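Local coordinates for yeast glycogen phosphorylase (Saccharomyces cerevisiae, PDB 1YGP), which belongs to the carbohydrate phosphorylase family, carries pyridoxal-5'-phosphate, and is built on the two-domain GT-B fold, at residues Gln524-Leu529 and Val730-Leu735; Glu562-Trp567 and Glu844-Ser849. All blocks are in the same frame, centred on the assembly; numbering follows the deposited sequence.

Interaction 1: Gln524-Leu529 and Val730-Leu735; sequences QANPSL and VMNGGL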
loop_
_atom_site.group_PDB
_atom_site.type_symbol
_atom_site.label_atom_id
_atom_site.label_comp_id
_atom_site.label_asym_id
_atom_site.label_seq_id
_atom_site.Cartn_x
_atom_site.Cartn_y
_atom_site.Cartn_z
ATOM N N GLN A 524 -23.786 -14.087 14.266
ATOM C CA GLN A 524 -23.270 -12.759 14.032
ATOM C C GLN A 524 -24.412 -11.839 13.642
ATOM O O GLN A 524 -24.660 -10.849 14.331
ATOM C CB GLN A 524 -22.251 -12.791 12.934
ATOM C CG GLN A 524 -21.476 -11.490 12.846
ATOM C CD GLN A 524 -20.099 -11.731 12.278
ATOM O OE1 GLN A 524 -19.568 -10.973 11.487
ATOM N NE2 GLN A 524 -19.406 -12.789 12.670
ATOM N N ALA A 525 -25.128 -12.183 12.570
ATOM C CA ALA A 525 -26.196 -11.351 12.055
ATOM C C ALA A 525 -27.390 -11.198 12.966
ATOM O O ALA A 525 -28.006 -10.135 12.940
ATOM C CB ALA A 525 -26.708 -11.896 10.729
ATOM N N ASN A 526 -27.731 -12.199 13.791
ATOM C CA ASN A 526 -28.919 -12.105 14.626
ATOM C C ASN A 526 -28.699 -12.614 16.049
ATOM O O ASN A 526 -29.324 -13.589 16.492
ATOM C CB ASN A 526 -30.038 -12.885 13.953
ATOM C CG ASN A 526 -31.451 -12.478 14.369
ATOM O OD1 ASN A 526 -31.703 -11.794 15.371
ATOM N ND2 ASN A 526 -32.458 -12.891 13.605
ATOM N N PRO A 527 -27.852 -11.951 16.855
ATOM C CA PRO A 527 -27.557 -12.319 18.234
ATOM C C PRO A 527 -28.786 -12.462 19.107
ATOM O O PRO A 527 -28.901 -13.435 19.845
ATOM C CB PRO A 527 -26.648 -11.238 18.711
ATOM C CG PRO A 527 -27.072 -10.010 17.924
ATOM C CD PRO A 527 -27.232 -10.658 16.558
ATOM N N SER A 528 -29.736 -11.532 19.002
ATOM C CA SER A 528 -30.965 -11.483 19.800
ATOM C C SER A 528 -31.771 -12.767 19.643
ATOM O O SER A 528 -32.352 -13.237 20.618
ATOM C CB SER A 528 -31.783 -10.245 19.363
ATOM O OG SER A 528 -31.196 -9.628 18.203
ATOM N N LEU A 529 -31.792 -13.370 18.447
ATOM C CA LEU A 529 -32.411 -14.660 18.251
ATOM C C LEU A 529 -31.456 -15.724 18.769
ATOM O O LEU A 529 -31.921 -16.659 19.428
ATOM C CB LEU A 529 -32.698 -14.925 16.774
ATOM C CG LEU A 529 -33.232 -16.302 16.352
ATOM C CD1 LEU A 529 -34.503 -16.624 17.114
ATOM C CD2 LEU A 529 -33.516 -16.305 14.873
ATOM N N VAL A 730 -34.328 -17.991 5.597
ATOM C CA VAL A 730 -35.033 -19.008 6.353
ATOM C C VAL A 730 -34.440 -19.138 7.747
ATOM O O VAL A 730 -35.206 -19.009 8.712
ATOM C CB VAL A 730 -34.978 -20.332 5.573
ATOM C CG1 VAL A 730 -35.480 -21.495 6.405
ATOM C CG2 VAL A 730 -35.890 -20.197 4.361
ATOM N N MET A 731 -33.106 -19.245 7.906
ATOM C CA MET A 731 -32.427 -19.342 9.218
ATOM C C MET A 731 -32.738 -18.218 10.220
ATOM O O MET A 731 -32.410 -18.258 11.407
ATOM C CB MET A 731 -30.912 -19.389 8.970
ATOM C CG MET A 731 -29.976 -19.695 10.148
ATOM S SD MET A 731 -28.342 -20.206 9.545
ATOM C CE MET A 731 -28.757 -21.803 8.892
ATOM N N ASN A 732 -33.388 -17.175 9.718
ATOM C CA ASN A 732 -33.699 -16.030 10.516
ATOM C C ASN A 732 -35.200 -15.805 10.629
ATOM O O ASN A 732 -35.636 -14.715 11.008
ATOM C CB ASN A 732 -32.955 -14.837 9.885
ATOM C CG ASN A 732 -31.474 -14.761 10.274
ATOM O OD1 ASN A 732 -31.113 -14.257 11.338
ATOM N ND2 ASN A 732 -30.535 -15.211 9.462
ATOM N N GLY A 733 -36.022 -16.820 10.319
ATOM C CA GLY A 733 -37.478 -16.738 10.455
ATOM C C GLY A 733 -38.187 -15.886 9.406
ATOM O O GLY A 733 -39.337 -15.460 9.605
ATOM N N GLY A 734 -37.568 -15.631 8.262
ATOM C CA GLY A 734 -38.206 -14.838 7.232
ATOM C C GLY A 734 -39.020 -15.772 6.375
ATOM O O GLY A 734 -38.671 -16.966 6.284
ATOM N N LEU A 735 -40.117 -15.323 5.764
ATOM C CA LEU A 735 -40.859 -16.225 4.899
ATOM C C LEU A 735 -40.523 -15.948 3.434
ATOM O O LEU A 735 -40.083 -14.850 3.104
ATOM C CB LEU A 735 -42.346 -16.062 5.207
ATOM C CG LEU A 735 -42.873 -16.369 6.641
ATOM C CD1 LEU A 735 -44.363 -16.627 6.532
ATOM C CD2 LEU A 735 -42.287 -17.639 7.253
#
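Asn526 ND2 donates to Asn732 OD1 at 3.0 Å, with an N-H...O angle of 155°. The donor lies in the carbonyl plane of Asn732 and uses a lone pair of OD1. The two amide planes are only 8° apart, so one bond joins two nearly coplanar groups.

Each amide has work at its other atom. Asn526 is the N-cap of helix 527-536. Its CG is anti to the backbone N (chi1 -158°), and OD1 makes a weak capping bond to Leu529 N at 3.5 Å. Asn574 ND2 also donates to this OD1. Asn732 ND2 donates to the main-chain oxygens of Lys728 and Trp521, two residues that line the pyridoxal-5'-phosphate pocket. The Asn732 side chain itself is about 10 Å from the cofactor. These bonds fix the rotation of both buried amides and make Asn732 a second-shell neighbour of the pocket.

Beside the amides, one methyl meets main chain: Leu529 CD2 lies 4.1 Å from Met731 O and 4.4 Å from Asn732 CA.

The main chain here turns and ends helix 724-730. Val730 to Gly733 form a type I turn, with Gly733 N bonded to Val730 O at 2.8 Å. Gly733, at positive phi, is the C-prime residue of a Schellman motif, completed by Gly734 N to Phe729 O.

Helix 562-584 flanks the contact: its Lys571 NZ binds Asn732 O, and its Val570 packs on Asn526. Val856 of helix 842-856 touches Met731. Beyond the turn the chain enters strand 735-739, where Leu735 makes backbone bonds with Asp709 and Ser711, beside strand 710-713 of the parallel sheet.

Interaction 2: Glu562-Trp567 and Glu844-Ser849; sequences EFLKKW and EWLKKS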
loop_
_atom_site.group_PDB
_atom_site.type_symbol
_atom_site.label_atom_id
_atom_site.label_comp_id
_atom_site.label_asym_id
_atom_site.label_seq_id
_atom_site.Cartn_x
_atom_site.Cartn_y
_atom_site.Cartn_z
ATOM N N GLU A 562 -46.270 -16.903 25.045
ATOM C CA GLU A 562 -45.166 -16.066 25.509
ATOM C C GLU A 562 -43.956 -16.218 24.581
ATOM O O GLU A 562 -43.292 -15.238 24.227
ATOM C CB GLU A 562 -44.747 -16.466 26.916
ATOM N N PHE A 563 -43.724 -17.453 24.108
ATOM C CA PHE A 563 -42.629 -17.747 23.200
ATOM C C PHE A 563 -42.838 -16.965 21.921
ATOM O O PHE A 563 -41.936 -16.242 21.495
ATOM C CB PHE A 563 -42.575 -19.230 22.864
ATOM C CG PHE A 563 -41.387 -19.610 21.998
ATOM C CD1 PHE A 563 -40.110 -19.621 22.539
ATOM C CD2 PHE A 563 -41.587 -19.957 20.664
ATOM C CE1 PHE A 563 -39.037 -19.982 21.740
ATOM C CE2 PHE A 563 -40.501 -20.318 19.875
ATOM C CZ PHE A 563 -39.225 -20.330 20.416
ATOM N N LEU A 564 -44.029 -17.071 21.326
ATOM C CA LEU A 564 -44.329 -16.325 20.123
ATOM C C LEU A 564 -44.169 -14.829 20.354
ATOM O O LEU A 564 -43.629 -14.131 19.486
ATOM C CB LEU A 564 -45.743 -16.679 19.671
ATOM C CG LEU A 564 -45.925 -17.640 18.475
ATOM C CD1 LEU A 564 -44.792 -18.649 18.352
ATOM C CD2 LEU A 564 -47.219 -18.397 18.674
ATOM N N LYS A 565 -44.530 -14.305 21.528
ATOM C CA LYS A 565 -44.351 -12.885 21.791
ATOM C C LYS A 565 -42.868 -12.557 21.741
ATOM O O LYS A 565 -42.446 -11.577 21.113
ATOM C CB LYS A 565 -44.865 -12.507 23.166
ATOM N N LYS A 566 -42.072 -13.455 22.325
ATOM C CA LYS A 566 -40.641 -13.304 22.384
ATOM C C LYS A 566 -40.021 -13.298 20.991
ATOM O O LYS A 566 -39.224 -12.414 20.638
ATOM C CB LYS A 566 -40.113 -14.437 23.219
ATOM C CG LYS A 566 -39.615 -13.983 24.567
ATOM C CD LYS A 566 -40.750 -13.499 25.444
ATOM C CE LYS A 566 -40.738 -14.262 26.755
ATOM N NZ LYS A 566 -40.971 -15.675 26.523
ATOM N N TRP A 567 -40.480 -14.256 20.177
ATOM C CA TRP A 567 -40.031 -14.438 18.817
ATOM C C TRP A 567 -40.359 -13.191 18.029
ATOM O O TRP A 567 -39.531 -12.709 17.251
ATOM C CB TRP A 567 -40.732 -15.620 18.176
ATOM C CG TRP A 567 -39.967 -16.209 16.996
ATOM C CD1 TRP A 567 -40.237 -15.823 15.710
ATOM C CD2 TRP A 567 -38.974 -17.162 17.062
ATOM N NE1 TRP A 567 -39.421 -16.530 14.963
ATOM C CE2 TRP A 567 -38.655 -17.333 15.714
ATOM C CE3 TRP A 567 -38.302 -17.900 18.039
ATOM C CZ2 TRP A 567 -37.673 -18.235 15.324
ATOM C CZ3 TRP A 567 -37.313 -18.804 17.644
ATOM C CH2 TRP A 567 -37.004 -18.969 16.294
ATOM N N GLU A 844 -50.430 -17.255 13.337
ATOM C CA GLU A 844 -50.219 -18.226 12.279
ATOM C C GLU A 844 -48.901 -17.865 11.579
ATOM O O GLU A 844 -48.069 -18.737 11.341
ATOM C CB GLU A 844 -51.381 -18.152 11.302
ATOM N N TRP A 845 -48.635 -16.579 11.308
ATOM C CA TRP A 845 -47.391 -16.107 10.706
ATOM C C TRP A 845 -46.156 -16.498 11.526
ATOM O O TRP A 845 -45.158 -17.025 11.020
ATOM C CB TRP A 845 -47.450 -14.595 10.581
ATOM C CG TRP A 845 -46.330 -14.040 9.729
ATOM C CD1 TRP A 845 -45.166 -13.623 10.306
ATOM C CD2 TRP A 845 -46.340 -13.891 8.363
ATOM N NE1 TRP A 845 -44.430 -13.207 9.312
ATOM C CE2 TRP A 845 -45.074 -13.342 8.143
ATOM C CE3 TRP A 845 -47.186 -14.124 7.286
ATOM C CZ2 TRP A 845 -44.636 -13.014 6.858
ATOM C CZ3 TRP A 845 -46.758 -13.803 5.996
ATOM C CH2 TRP A 845 -45.495 -13.250 5.783
ATOM N N LEU A 846 -46.224 -16.250 12.829
ATOM C CA LEU A 846 -45.159 -16.557 13.763
ATOM C C LEU A 846 -44.873 -18.051 13.879
ATOM O O LEU A 846 -43.729 -18.471 14.070
ATOM C CB LEU A 846 -45.560 -15.928 15.098
ATOM C CG LEU A 846 -44.942 -14.553 15.526
ATOM C CD1 LEU A 846 -44.447 -13.714 14.356
ATOM C CD2 LEU A 846 -46.017 -13.791 16.275
ATOM N N LYS A 847 -45.873 -18.897 13.679
ATOM C CA LYS A 847 -45.674 -20.328 13.698
ATOM C C LYS A 847 -44.894 -20.686 12.461
ATOM O O LYS A 847 -43.984 -21.499 12.571
ATOM C CB LYS A 847 -46.997 -21.079 13.669
ATOM N N LYS A 848 -45.144 -20.079 11.305
ATOM C CA LYS A 848 -44.373 -20.376 10.096
ATOM C C LYS A 848 -42.896 -20.028 10.258
ATOM O O LYS A 848 -42.004 -20.789 9.880
ATOM C CB LYS A 848 -44.909 -19.603 8.917
ATOM C CG LYS A 848 -46.310 -20.063 8.553
ATOM C CD LYS A 848 -46.840 -19.296 7.357
ATOM C CE LYS A 848 -48.083 -20.020 6.912
ATOM N NZ LYS A 848 -48.493 -19.492 5.631
ATOM N N SER A 849 -42.632 -18.891 10.897
ATOM C CA SER A 849 -41.290 -18.438 11.199
ATOM C C SER A 849 -40.548 -19.386 12.156
ATOM O O SER A 849 -39.411 -19.786 11.854
ATOM C CB SER A 849 -41.433 -17.032 11.768
ATOM O OG SER A 849 -40.181 -16.427 12.034
#
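Trp567 points its indole N-H at the hydroxyl of Ser849. Trp567 NE1 donates to Ser849 OG at 3.0 Å, with an N-H...O angle of 155°. The oxygen sits at the edge of the ring, 13° out of its plane. The bond thus runs near the ring plane, though it is somewhat bent. Ser849 CB follows behind, 3.8 Å from Trp567 NE1.

Both groups reach out in the same way. The indole CG of Trp567 is anti to the backbone N (chi1 -158°), which carries the ring across to the second helix. Ser849 OG is likewise anti to its own N. There it can also bind the main-chain oxygen of Gly733, so the buried hydroxyl has two partners.

This is helix-to-helix packing in the C-terminal half of the GT-B fold. Helix 562-584 lies against helix 842-856, near the C-terminal end of the chain. The backbones come closest at Leu564 and Leu846, whose CA atoms are 6.4 Å apart.

These two leucines form the apolar part of the contact. Leu564 CG rests on Leu846 CB at 3.8 Å, and the two side chains run alongside each other with reversed headings. Leu846 CD2 comes to 4.0 Å from Leu564 O, a main-chain atom of helix 562-584. Leu846 thus meets the side chain with CB and the main chain with its CD2 branch. Val850, further along helix 842-856, touches both Leu564 and Trp567. Leu532 of helix 527-536 also packs against Trp567.

In the fold
From the N terminus the segments come in the order 524-529, 562-567, 730-735 and 844-849. Interaction 1 closes a loop of 200 residues and interaction 2 one of 276. The loops cross, since 562-567 lies within the first and 730-735 within the second. Helices 527-536 and 562-584 follow each other in the chain; one is tied to the end of helix 724-730, the other to helix 842-856. The contacts, with centres 13 Å apart, also touch directly: Leu529 CD1 packs on Trp567 CH2 at 3.5 Å, and Leu735 CD1 on Trp845 CZ2 at 3.6 Å. Together they join these helices to the entry of strand 735-739.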